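Local coordinates for protein 5,10-methylenetetrahydromethanopterin reductase (Methanopyrus kandleri, PDB 1EZW) that catalyses the reversible, coenzyme F420-dependent reduction of methylenetetrahydromethanopterin to methyltetrahydromethanopterin, a step of methanogenesis from carbon dioxide, at residues A[63-68]-A[227-232]; A[129-134]-A[180-185]; A[205-210]-A[219-224]; A[251-256]-A[296-301]. All coordinates share one frame; numbering follows the deposited sequence.

Interaction 1: A[63-68]-A[227-232]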
loop_
_atom_site.group_PDB
_atom_site.type_symbol
_atom_site.label_atom_id
_atom_site.label_comp_id
_atom_site.label_asym_id
_atom_site.label_seq_id
_atom_site.Cartn_x
_atom_site.Cartn_y
_atom_site.Cartn_z
ATOM N N PRO A 63 -12.968 4.375 -13.169
ATOM C CA PRO A 63 -13.312 3.440 -14.218
ATOM C C PRO A 63 -13.534 4.188 -15.531
ATOM O O PRO A 63 -14.211 5.209 -15.537
ATOM C CB PRO A 63 -14.583 2.772 -13.671
ATOM C CG PRO A 63 -15.216 3.842 -12.844
ATOM C CD PRO A 63 -14.028 4.480 -12.142
ATOM N N GLY A 64 -12.967 3.665 -16.620
ATOM C CA GLY A 64 -13.125 4.284 -17.936
ATOM C C GLY A 64 -13.243 3.173 -18.958
ATOM O O GLY A 64 -12.248 2.816 -19.607
ATOM N N ILE A 65 -14.445 2.645 -19.177
ATOM C CA ILE A 65 -15.674 3.119 -18.546
ATOM C C ILE A 65 -16.489 1.974 -17.988
ATOM O O ILE A 65 -16.354 0.846 -18.430
ATOM C CB ILE A 65 -16.578 3.802 -19.567
ATOM C CG1 ILE A 65 -16.723 2.892 -20.771
ATOM C CG2 ILE A 65 -15.988 5.138 -19.995
ATOM C CD1 ILE A 65 -17.724 3.446 -21.850
ATOM N N THR A 66 -17.326 2.273 -17.003
ATOM C CA THR A 66 -18.133 1.200 -16.469
ATOM C C THR A 66 -19.518 1.331 -17.077
ATOM O O THR A 66 -19.658 2.021 -18.069
ATOM C CB THR A 66 -18.104 1.177 -14.929
ATOM O OG1 THR A 66 -18.861 0.030 -14.489
ATOM C CG2 THR A 66 -18.650 2.465 -14.306
ATOM N N ASN A 67 -20.520 0.655 -16.536
ATOM C CA ASN A 67 -21.851 0.706 -17.182
ATOM C C ASN A 67 -22.957 0.524 -16.163
ATOM O O ASN A 67 -22.717 0.148 -15.018
ATOM C CB ASN A 67 -21.939 -0.405 -18.266
ATOM C CG ASN A 67 -21.734 -1.801 -17.685
ATOM O OD1 ASN A 67 -20.611 -2.353 -17.699
ATOM N ND2 ASN A 67 -22.792 -2.366 -17.136
ATOM N N PRO A 68 -24.202 0.782 -16.556
ATOM C CA PRO A 68 -25.350 0.637 -15.624
ATOM C C PRO A 68 -25.852 -0.763 -15.348
ATOM O O PRO A 68 -26.674 -0.943 -14.444
ATOM C CB PRO A 68 -26.489 1.384 -16.356
ATOM C CG PRO A 68 -25.763 2.235 -17.412
ATOM C CD PRO A 68 -24.631 1.356 -17.852
ATOM N N ALA A 227 -12.828 14.580 -23.940
ATOM C CA ALA A 227 -11.674 13.678 -23.865
ATOM C C ALA A 227 -11.593 12.717 -25.008
ATOM O O ALA A 227 -12.545 11.971 -25.295
ATOM C CB ALA A 227 -11.727 12.907 -22.541
ATOM N N ALA A 228 -10.456 12.732 -25.702
ATOM C CA ALA A 228 -10.266 11.817 -26.800
ATOM C C ALA A 228 -9.609 10.538 -26.291
ATOM O O ALA A 228 -8.484 10.594 -25.814
ATOM C CB ALA A 228 -9.344 12.466 -27.866
ATOM N N TYR A 229 -10.330 9.425 -26.351
ATOM C CA TYR A 229 -9.783 8.129 -25.940
ATOM C C TYR A 229 -9.094 7.635 -27.221
ATOM O O TYR A 229 -9.737 7.063 -28.111
ATOM C CB TYR A 229 -10.939 7.201 -25.524
ATOM C CG TYR A 229 -11.100 6.978 -24.019
ATOM C CD1 TYR A 229 -10.660 7.920 -23.085
ATOM C CD2 TYR A 229 -11.754 5.844 -23.546
ATOM C CE1 TYR A 229 -10.876 7.728 -21.696
ATOM C CE2 TYR A 229 -11.974 5.643 -22.182
ATOM C CZ TYR A 229 -11.537 6.582 -21.265
ATOM O OH TYR A 229 -11.803 6.383 -19.921
ATOM N N THR A 230 -7.780 7.847 -27.305
ATOM C CA THR A 230 -7.015 7.514 -28.509
ATOM C C THR A 230 -6.254 6.207 -28.572
ATOM O O THR A 230 -6.041 5.536 -27.556
ATOM C CB THR A 230 -5.956 8.606 -28.781
ATOM O OG1 THR A 230 -4.851 8.454 -27.860
ATOM C CG2 THR A 230 -6.559 10.015 -28.592
ATOM N N CYS A 231 -5.910 5.824 -29.798
ATOM C CA CYS A 231 -4.991 4.724 -30.053
ATOM C C CYS A 231 -3.737 5.607 -30.161
ATOM O O CYS A 231 -3.652 6.489 -31.038
ATOM C CB CYS A 231 -5.282 4.043 -31.378
ATOM S SG CYS A 231 -3.941 2.981 -31.874
ATOM N N PHE A 232 -2.748 5.396 -29.292
ATOM C CA PHE A 232 -1.619 6.319 -29.264
ATOM C C PHE A 232 -0.311 5.568 -29.319
ATOM O O PHE A 232 -0.170 4.522 -28.660
ATOM C CB PHE A 232 -1.722 7.098 -27.939
ATOM C CG PHE A 232 -0.831 8.275 -27.821
ATOM C CD1 PHE A 232 -1.341 9.556 -28.003
ATOM C CD2 PHE A 232 0.484 8.125 -27.404
ATOM C CE1 PHE A 232 -0.548 10.686 -27.757
ATOM C CE2 PHE A 232 1.290 9.246 -27.158
ATOM C CZ PHE A 232 0.781 10.514 -27.329
#
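Gly64 receives the phenol end of Tyr229 inside a TIM barrel, the fold of the luciferase-like family. Segment 63-68 runs out of strand 60-63 into the following loop, and segment 227-232 leaves strand 225-229, so one side chain bridges a gap of 9.5 Å between the CA atoms of Gly64 and Tyr229. The hydroxyl leads: Tyr229 OH stops 3.2 Å from Gly64 CA, where a beta carbon would collide with it. The ring follows edge on, its CE2 lying 3.8 Å from Gly64 O, which sits near the ring plane. To point this way the side chain of Tyr229 adopts chi1 -105°, away from any staggered position, while the neighbouring ring of Trp35 packs against it edge-to-face. Tyr229 OH is buried and has no hydrogen-bonding partner in the model. Trimming Tyr229 to an alanine is likely to open a gap beside Gly64 and to leave Trp35 without its aromatic neighbour. The peptide between Gly64 and Ile65 is cis although no proline follows; in luciferase-family relatives a non-prolyl cis peptide forms a bulge behind the flavin-type ring, and a similar role toward F420 is plausible here. Ile65 has chi1 50° and an otherwise extended chain that packs on Leu194, a strand 192-196 residue that Tyr229 also touches. Thr66, next along the loop, is tied through OG1 to Asp38. At the margin of the contact, Ile65 presents its branch methyl rather than CD1, CG2 lying 4.4 Å from Tyr229 OH.

Interaction 2: A[129-134]-A[180-185]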
loop_
_atom_site.group_PDB
_atom_site.type_symbol
_atom_site.label_atom_id
_atom_site.label_comp_id
_atom_site.label_asym_id
_atom_site.label_seq_id
_atom_site.Cartn_x
_atom_site.Cartn_y
_atom_site.Cartn_z
ATOM N N THR A 129 -31.162 6.783 -21.235
ATOM C CA THR A 129 -32.026 6.968 -20.075
ATOM C C THR A 129 -31.427 6.188 -18.896
ATOM O O THR A 129 -31.363 6.731 -17.801
ATOM C CB THR A 129 -33.451 6.524 -20.366
ATOM O OG1 THR A 129 -34.011 7.478 -21.286
ATOM C CG2 THR A 129 -34.281 6.476 -19.095
ATOM N N ALA A 130 -30.981 4.956 -19.128
ATOM C CA ALA A 130 -30.356 4.180 -18.043
ATOM C C ALA A 130 -29.161 4.962 -17.458
ATOM O O ALA A 130 -29.000 5.019 -16.234
ATOM C CB ALA A 130 -29.906 2.792 -18.539
ATOM N N ILE A 131 -28.350 5.581 -18.312
ATOM C CA ILE A 131 -27.203 6.354 -17.836
ATOM C C ILE A 131 -27.662 7.571 -17.031
ATOM O O ILE A 131 -27.081 7.908 -16.010
ATOM C CB ILE A 131 -26.280 6.752 -19.017
ATOM C CG1 ILE A 131 -25.594 5.484 -19.564
ATOM C CG2 ILE A 131 -25.208 7.809 -18.514
ATOM C CD1 ILE A 131 -24.749 5.695 -20.823
ATOM N N ARG A 132 -28.714 8.269 -17.482
ATOM C CA ARG A 132 -29.206 9.392 -16.697
ATOM C C ARG A 132 -29.627 8.919 -15.295
ATOM O O ARG A 132 -29.402 9.618 -14.312
ATOM C CB ARG A 132 -30.455 10.004 -17.377
ATOM C CG ARG A 132 -30.178 10.752 -18.644
ATOM C CD ARG A 132 -31.546 11.151 -19.257
ATOM N NE ARG A 132 -31.388 11.913 -20.488
ATOM C CZ ARG A 132 -31.168 13.223 -20.543
ATOM N NH1 ARG A 132 -31.041 13.811 -21.735
ATOM N NH2 ARG A 132 -31.085 13.949 -19.436
ATOM N N GLU A 133 -30.286 7.770 -15.228
ATOM C CA GLU A 133 -30.785 7.261 -13.949
ATOM C C GLU A 133 -29.638 6.834 -13.052
ATOM O O GLU A 133 -29.650 7.141 -11.863
ATOM C CB GLU A 133 -31.757 6.098 -14.150
ATOM C CG GLU A 133 -33.040 6.594 -14.900
ATOM C CD GLU A 133 -34.139 5.580 -14.953
ATOM O OE1 GLU A 133 -35.168 5.880 -15.623
ATOM O OE2 GLU A 133 -34.036 4.492 -14.350
ATOM N N VAL A 134 -28.667 6.143 -13.621
ATOM C CA VAL A 134 -27.524 5.734 -12.791
ATOM C C VAL A 134 -26.849 6.986 -12.262
ATOM O O VAL A 134 -26.403 7.022 -11.110
ATOM C CB VAL A 134 -26.474 4.900 -13.556
ATOM C CG1 VAL A 134 -25.297 4.573 -12.606
ATOM C CG2 VAL A 134 -27.069 3.632 -14.032
ATOM N N PRO A 180 -24.999 10.320 -31.881
ATOM C CA PRO A 180 -25.656 11.598 -31.596
ATOM C C PRO A 180 -26.459 11.664 -30.307
ATOM O O PRO A 180 -26.417 12.674 -29.616
ATOM C CB PRO A 180 -26.536 11.803 -32.840
ATOM C CG PRO A 180 -26.872 10.349 -33.235
ATOM C CD PRO A 180 -25.454 9.782 -33.175
ATOM N N ILE A 181 -27.176 10.596 -29.972
ATOM C CA ILE A 181 -27.982 10.616 -28.758
ATOM C C ILE A 181 -27.088 10.659 -27.513
ATOM O O ILE A 181 -27.320 11.447 -26.593
ATOM C CB ILE A 181 -28.904 9.380 -28.665
ATOM C CG1 ILE A 181 -29.813 9.317 -29.892
ATOM C CG2 ILE A 181 -29.758 9.466 -27.386
ATOM C CD1 ILE A 181 -30.556 7.996 -29.995
ATOM N N MET A 182 -26.070 9.807 -27.474
ATOM C CA MET A 182 -25.185 9.821 -26.311
ATOM C C MET A 182 -24.382 11.106 -26.217
ATOM O O MET A 182 -24.147 11.628 -25.127
ATOM C CB MET A 182 -24.248 8.612 -26.359
ATOM C CG MET A 182 -24.961 7.325 -26.072
ATOM S SD MET A 182 -25.617 7.294 -24.368
ATOM C CE MET A 182 -26.327 5.777 -24.392
ATOM N N LEU A 183 -23.943 11.636 -27.354
ATOM C CA LEU A 183 -23.179 12.881 -27.337
ATOM C C LEU A 183 -24.020 14.024 -26.820
ATOM O O LEU A 183 -23.558 14.838 -26.039
ATOM C CB LEU A 183 -22.656 13.227 -28.741
ATOM C CG LEU A 183 -21.505 12.362 -29.290
ATOM C CD1 LEU A 183 -21.354 12.631 -30.800
ATOM C CD2 LEU A 183 -20.181 12.721 -28.556
ATOM N N LYS A 184 -25.270 14.099 -27.273
ATOM C CA LYS A 184 -26.129 15.175 -26.805
ATOM C C LYS A 184 -26.435 15.030 -25.290
ATOM O O LYS A 184 -26.408 15.997 -24.526
ATOM C CB LYS A 184 -27.419 15.151 -27.636
ATOM C CG LYS A 184 -28.229 16.388 -27.501
ATOM C CD LYS A 184 -29.434 16.318 -28.466
ATOM C CE LYS A 184 -30.239 17.608 -28.394
ATOM N NZ LYS A 184 -30.590 17.871 -26.979
ATOM N N THR A 185 -26.699 13.801 -24.865
ATOM C CA THR A 185 -26.979 13.548 -23.446
ATOM C C THR A 185 -25.772 13.940 -22.576
ATOM O O THR A 185 -25.917 14.511 -21.501
ATOM C CB THR A 185 -27.298 12.048 -23.234
ATOM O OG1 THR A 185 -28.438 11.707 -24.046
ATOM C CG2 THR A 185 -27.613 11.744 -21.734
HETATM O O HOH W 1 -31.027 11.308 -23.344
#
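Ile131 and Met182 form the close-packed, apolar part of this contact. The methyl ends do the touching: Ile131 CD1 lies 3.9 Å from Met182 CE and nearly as close to SD, the two chains meeting at a slant. Met182 reaches it through a bend at chi2 (-64°), which swings the thioether toward the neighbouring helix. Beneath them, Ile131 rests on Phe173 and Met175, and Thr185 also touches Met175. The arrangement is that of adjacent outer helices, 127-142 and 180-189, in a TIM barrel, both lying against strand 173-176. The other side is polar and water-bridged. Here Thr185 sets its CG2 methyl over one face of the Arg132 guanidinium, 3.7 Å above the plane and displaced toward the rim. A water lies in that plane at the edge; it accepts from Arg132 NE at 2.9 Å and donates to Thr185 OG1 at 2.7 Å. Thr185 OG1 in turn donates a hydrogen bond to Ile181 O at 2.8 Å, a carbonyl that Thr185 N reaches from the opposite face of its plane. Arg132 NH2 forms a salt bridge with Glu188, while Lys184, another cation nearby, pairs with Glu216.

Interaction 3: A[205-210]-A[219-224]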
loop_
_atom_site.group_PDB
_atom_site.type_symbol
_atom_site.label_atom_id
_atom_site.label_comp_id
_atom_site.label_asym_id
_atom_site.label_seq_id
_atom_site.Cartn_x
_atom_site.Cartn_y
_atom_site.Cartn_z
ATOM N N VAL A 205 -17.346 16.459 -35.941
ATOM C CA VAL A 205 -18.683 15.898 -35.993
ATOM C C VAL A 205 -19.256 15.815 -34.575
ATOM O O VAL A 205 -20.379 16.238 -34.309
ATOM C CB VAL A 205 -18.653 14.472 -36.581
ATOM C CG1 VAL A 205 -19.976 13.747 -36.306
ATOM C CG2 VAL A 205 -18.372 14.539 -38.098
ATOM N N ALA A 206 -18.456 15.311 -33.643
ATOM C CA ALA A 206 -18.951 15.130 -32.284
ATOM C C ALA A 206 -19.168 16.351 -31.429
ATOM O O ALA A 206 -20.175 16.415 -30.696
ATOM C CB ALA A 206 -18.030 14.122 -31.513
ATOM N N VAL A 207 -18.254 17.323 -31.481
ATOM C CA VAL A 207 -18.357 18.478 -30.618
ATOM C C VAL A 207 -19.629 19.299 -30.785
ATOM O O VAL A 207 -20.211 19.722 -29.788
ATOM C CB VAL A 207 -17.064 19.343 -30.676
ATOM C CG1 VAL A 207 -17.196 20.607 -29.878
ATOM C CG2 VAL A 207 -15.900 18.509 -30.061
ATOM N N PRO A 208 -20.052 19.582 -32.034
ATOM C CA PRO A 208 -21.299 20.353 -32.184
ATOM C C PRO A 208 -22.499 19.663 -31.495
ATOM O O PRO A 208 -23.402 20.334 -30.993
ATOM C CB PRO A 208 -21.465 20.434 -33.711
ATOM C CG PRO A 208 -20.015 20.511 -34.164
ATOM C CD PRO A 208 -19.437 19.338 -33.345
ATOM N N LYS A 209 -22.514 18.336 -31.487
ATOM C CA LYS A 209 -23.609 17.635 -30.842
ATOM C C LYS A 209 -23.520 17.699 -29.330
ATOM O O LYS A 209 -24.543 17.788 -28.650
ATOM C CB LYS A 209 -23.705 16.205 -31.356
ATOM C CG LYS A 209 -24.600 16.128 -32.593
ATOM C CD LYS A 209 -26.034 16.551 -32.218
ATOM C CE LYS A 209 -27.023 16.453 -33.391
ATOM N NZ LYS A 209 -26.659 17.365 -34.505
ATOM N N ILE A 210 -22.297 17.651 -28.796
ATOM C CA ILE A 210 -22.116 17.805 -27.366
ATOM C C ILE A 210 -22.578 19.235 -27.037
ATOM O O ILE A 210 -23.302 19.479 -26.075
ATOM C CB ILE A 210 -20.597 17.649 -26.973
ATOM C CG1 ILE A 210 -20.173 16.201 -27.270
ATOM C CG2 ILE A 210 -20.377 18.137 -25.523
ATOM C CD1 ILE A 210 -18.626 15.987 -27.183
ATOM N N ARG A 219 -25.738 25.324 -20.412
ATOM C CA ARG A 219 -24.311 25.223 -20.147
ATOM C C ARG A 219 -23.492 25.682 -21.335
ATOM O O ARG A 219 -23.941 25.629 -22.475
ATOM C CB ARG A 219 -23.931 23.761 -19.850
ATOM C CG ARG A 219 -24.750 23.124 -18.740
ATOM C CD ARG A 219 -24.481 21.622 -18.658
ATOM N NE ARG A 219 -23.191 21.375 -18.016
ATOM C CZ ARG A 219 -22.514 20.237 -18.139
ATOM N NH1 ARG A 219 -21.340 20.103 -17.505
ATOM N NH2 ARG A 219 -22.966 19.271 -18.927
ATOM N N SER A 220 -22.278 26.121 -21.051
ATOM C CA SER A 220 -21.361 26.536 -22.084
ATOM C C SER A 220 -20.539 25.302 -22.418
ATOM O O SER A 220 -20.352 24.430 -21.571
ATOM C CB SER A 220 -20.447 27.640 -21.559
ATOM O OG SER A 220 -19.311 27.804 -22.392
ATOM N N LEU A 221 -20.092 25.205 -23.659
ATOM C CA LEU A 221 -19.253 24.087 -24.059
ATOM C C LEU A 221 -17.970 24.047 -23.219
ATOM O O LEU A 221 -17.402 22.980 -23.025
ATOM C CB LEU A 221 -18.910 24.194 -25.557
ATOM C CG LEU A 221 -18.095 23.102 -26.257
ATOM C CD1 LEU A 221 -18.768 21.737 -26.101
ATOM C CD2 LEU A 221 -17.970 23.423 -27.738
ATOM N N ASP A 222 -17.522 25.187 -22.695
ATOM C CA ASP A 222 -16.287 25.171 -21.908
ATOM C C ASP A 222 -16.397 24.518 -20.533
ATOM O O ASP A 222 -15.395 24.359 -19.846
ATOM C CB ASP A 222 -15.693 26.575 -21.775
ATOM C CG ASP A 222 -16.643 27.550 -21.134
ATOM O OD1 ASP A 222 -17.133 27.255 -20.021
ATOM O OD2 ASP A 222 -16.896 28.622 -21.737
ATOM N N GLU A 223 -17.607 24.144 -20.135
ATOM C CA GLU A 223 -17.842 23.460 -18.870
ATOM C C GLU A 223 -17.611 21.965 -19.054
ATOM O O GLU A 223 -17.625 21.198 -18.088
ATOM C CB GLU A 223 -19.299 23.615 -18.442
ATOM C CG GLU A 223 -19.697 25.008 -18.037
ATOM C CD GLU A 223 -21.174 25.093 -17.693
ATOM O OE1 GLU A 223 -21.692 24.180 -17.001
ATOM O OE2 GLU A 223 -21.812 26.081 -18.108
ATOM N N ILE A 224 -17.435 21.550 -20.301
ATOM C CA ILE A 224 -17.294 20.146 -20.606
ATOM C C ILE A 224 -15.902 19.760 -21.079
ATOM O O ILE A 224 -15.333 20.371 -21.978
ATOM C CB ILE A 224 -18.353 19.750 -21.654
ATOM C CG1 ILE A 224 -19.737 20.131 -21.088
ATOM C CG2 ILE A 224 -18.280 18.247 -21.971
ATOM C CD1 ILE A 224 -20.849 20.003 -22.042
#
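Val207, Ile210, Leu221 and Ile224 meet through aliphatic groups alone, and the flat groups lie beside them within 219-224. The Glu223 carboxylate has Ser220 N over its plane, 59° out of it, at 3.0 Å from OE2, while Arg219 NE forms a salt bridge with OE1, its hydrogen bond weak at 3.3 Å. Ser220 is modelled in two conformers, so the bond of its hydroxyl to Asp222 OD2, and the ST turn closed on Asp222 N, are doubtful. Segment 219-224, with a 3-10 turn at 221-223, links helix 200-216 to strand 225-229 of the TIM barrel and folds back against the helix it follows. Arg219 NH1 also reaches Ala190 O, beyond helix 180-189. In the apolar part Leu221 forks over the helix. With CG anti to the backbone N (chi1 -177°), chi2 57° turns one methyl to each neighbour: CD2 comes 3.6 Å from Val207 CG1, and CD1 packs 4.0 Å from Ile210 CG2, both meetings roughly perpendicular. Ile210 uses the same CG2 for Ile224, and these two isoleucines also share Val193 of strand 192-196. Ile224 touches with both methyls, CG2 at 4.1 Å and CD1 at 4.0 Å from Ile210 CG2.

Interaction 4: A[251-256]-A[296-301]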
loop_
_atom_site.group_PDB
_atom_site.type_symbol
_atom_site.label_atom_id
_atom_site.label_comp_id
_atom_site.label_asym_id
_atom_site.label_seq_id
_atom_site.Cartn_x
_atom_site.Cartn_y
_atom_site.Cartn_z
ATOM N N PHE A 251 -8.021 -3.697 -35.514
ATOM C CA PHE A 251 -9.276 -3.933 -34.800
ATOM C C PHE A 251 -10.206 -2.741 -34.873
ATOM O O PHE A 251 -11.433 -2.895 -34.897
ATOM C CB PHE A 251 -9.038 -4.268 -33.324
ATOM C CG PHE A 251 -8.837 -5.736 -33.056
ATOM C CD1 PHE A 251 -7.641 -6.373 -33.392
ATOM C CD2 PHE A 251 -9.867 -6.491 -32.498
ATOM C CE1 PHE A 251 -7.477 -7.744 -33.178
ATOM C CE2 PHE A 251 -9.716 -7.860 -32.280
ATOM C CZ PHE A 251 -8.515 -8.487 -32.624
ATOM N N ILE A 252 -9.637 -1.539 -34.880
ATOM C CA ILE A 252 -10.472 -0.347 -34.965
ATOM C C ILE A 252 -11.146 -0.311 -36.343
ATOM O O ILE A 252 -12.343 -0.052 -36.444
ATOM C CB ILE A 252 -9.637 0.936 -34.760
ATOM C CG1 ILE A 252 -9.024 0.923 -33.350
ATOM C CG2 ILE A 252 -10.514 2.175 -35.002
ATOM C CD1 ILE A 252 -8.139 2.109 -33.024
ATOM N N VAL A 253 -10.365 -0.568 -37.390
ATOM C CA VAL A 253 -10.887 -0.577 -38.748
ATOM C C VAL A 253 -12.028 -1.573 -38.822
ATOM O O VAL A 253 -13.083 -1.279 -39.374
ATOM C CB VAL A 253 -9.809 -0.988 -39.784
ATOM C CG1 VAL A 253 -10.449 -1.157 -41.164
ATOM C CG2 VAL A 253 -8.723 0.075 -39.857
ATOM N N MET A 254 -11.814 -2.752 -38.252
ATOM C CA MET A 254 -12.847 -3.784 -38.266
ATOM C C MET A 254 -14.168 -3.363 -37.637
ATOM O O MET A 254 -15.234 -3.635 -38.198
ATOM C CB MET A 254 -12.375 -5.040 -37.552
ATOM C CG MET A 254 -13.451 -6.102 -37.477
ATOM S SD MET A 254 -12.974 -7.429 -36.390
ATOM C CE MET A 254 -12.865 -6.538 -34.821
ATOM N N GLY A 255 -14.099 -2.715 -36.473
ATOM C CA GLY A 255 -15.309 -2.301 -35.778
ATOM C C GLY A 255 -15.856 -0.920 -36.094
ATOM O O GLY A 255 -16.719 -0.423 -35.378
ATOM N N SER A 256 -15.379 -0.292 -37.162
ATOM C CA SER A 256 -15.861 1.042 -37.499
ATOM C C SER A 256 -17.050 1.025 -38.445
ATOM O O SER A 256 -17.017 0.373 -39.492
ATOM C CB SER A 256 -14.745 1.868 -38.152
ATOM O OG SER A 256 -13.626 2.003 -37.296
ATOM N N GLU A 296 -3.490 7.155 -39.964
ATOM C CA GLU A 296 -3.747 8.585 -39.778
ATOM C C GLU A 296 -5.168 8.807 -39.248
ATOM O O GLU A 296 -5.433 9.713 -38.458
ATOM C CB GLU A 296 -3.573 9.305 -41.130
ATOM C CG GLU A 296 -3.704 10.826 -41.145
ATOM C CD GLU A 296 -5.099 11.330 -40.850
ATOM O OE1 GLU A 296 -6.093 10.646 -41.187
ATOM O OE2 GLU A 296 -5.196 12.441 -40.296
ATOM N N ALA A 297 -6.094 7.973 -39.681
ATOM C CA ALA A 297 -7.453 8.144 -39.246
ATOM C C ALA A 297 -7.726 7.674 -37.822
ATOM O O ALA A 297 -8.473 8.323 -37.078
ATOM C CB ALA A 297 -8.380 7.395 -40.188
ATOM N N PHE A 298 -7.095 6.563 -37.455
ATOM C CA PHE A 298 -7.435 5.941 -36.185
ATOM C C PHE A 298 -6.410 5.888 -35.076
ATOM O O PHE A 298 -6.589 5.128 -34.127
ATOM C CB PHE A 298 -7.952 4.530 -36.488
ATOM C CG PHE A 298 -9.103 4.513 -37.488
ATOM C CD1 PHE A 298 -8.986 3.841 -38.711
ATOM C CD2 PHE A 298 -10.276 5.205 -37.215
ATOM C CE1 PHE A 298 -10.034 3.878 -39.645
ATOM C CE2 PHE A 298 -11.328 5.249 -38.139
ATOM C CZ PHE A 298 -11.201 4.579 -39.359
ATOM N N SER A 299 -5.368 6.695 -35.169
ATOM C CA SER A 299 -4.352 6.704 -34.114
ATOM C C SER A 299 -3.598 8.013 -34.189
ATOM O O SER A 299 -3.715 8.776 -35.184
ATOM C CB SER A 299 -3.344 5.558 -34.302
ATOM O OG SER A 299 -2.379 5.854 -35.323
ATOM N N ILE A 300 -2.862 8.289 -33.120
ATOM C CA ILE A 300 -1.962 9.426 -33.053
ATOM C C ILE A 300 -0.648 8.673 -32.906
ATOM O O ILE A 300 -0.338 8.121 -31.839
ATOM C CB ILE A 300 -2.198 10.305 -31.828
ATOM C CG1 ILE A 300 -3.531 11.037 -31.950
ATOM C CG2 ILE A 300 -1.098 11.348 -31.705
ATOM C CD1 ILE A 300 -3.816 11.856 -30.711
ATOM N N ALA A 301 0.131 8.626 -33.982
ATOM C CA ALA A 301 1.386 7.888 -33.942
ATOM C C ALA A 301 2.592 8.579 -34.583
ATOM O O ALA A 301 2.464 9.274 -35.601
ATOM C CB ALA A 301 1.181 6.508 -34.593
#
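The Phe298 ring is met by Ile252, Val253 and Ser256 where helix 238-254 packs against helix 292-298, in the long helical excursion between the seventh and eighth strands of the TIM barrel. Ile252 gives the nearest side-chain approach: its CG2 methyl lies 3.7 Å from Phe298 CG, and the two side chains run past each other in opposite directions. Its other branch is also used, CD1 coming 3.6 Å from Phe298 O. With CG1 beside the backbone N and CG2 anti to it (chi1 -62°), Ile252 can set one branch against the ring and the other against the carbonyl. The Val253 and Phe298 side chains cross at about a right angle, Val253 CG2 standing 3.9 Å from Phe298 CD1. Ser256 approaches the far end, its OG 4.1 Å from CE2 and CZ of Phe298. Relative to the ring plane, all three come obliquely. One face of the ring is taken by the preceding residue, Ala297, whose CB sits 3.8 Å above the ring centre. His264, edge-to-face, and Val260 of helix 258-263 also border the ring. Were Phe298 a serine instead, Ile252, Val253 and His264 would probably lose the ring they share, with a gap left between the two helices. Further out, Ile252 also touches Cys231. Ser256, just beyond helix 238-254, is held by a bond back into that helix: its OG donates to Ile252 O at 2.6 Å, from 44° above the carbonyl plane.

How the interactions relate
The centre of interaction 1 is about 1 Å from the centre of the chain, and interactions 2, 3 and 4 are grouped around it, their centres about 15, 18 and 15 Å from its own. Interaction 1, with the cis peptide before Ile65, is probably nearest the F420 site, as luciferase-family relatives suggest. Pro68 joins it to interaction 2, its CB 3.3 Å from Val134 CG2. Cys231 O is 2.9 Å from Ile300 N, a probable hydrogen bond that ties 227-232 to interaction 4. Leu183 links interactions 2 and 3, its CD2 3.7 Å from Ile210 CG1. The magnesium site, at Thr56 and Ser57, belongs to none of the four.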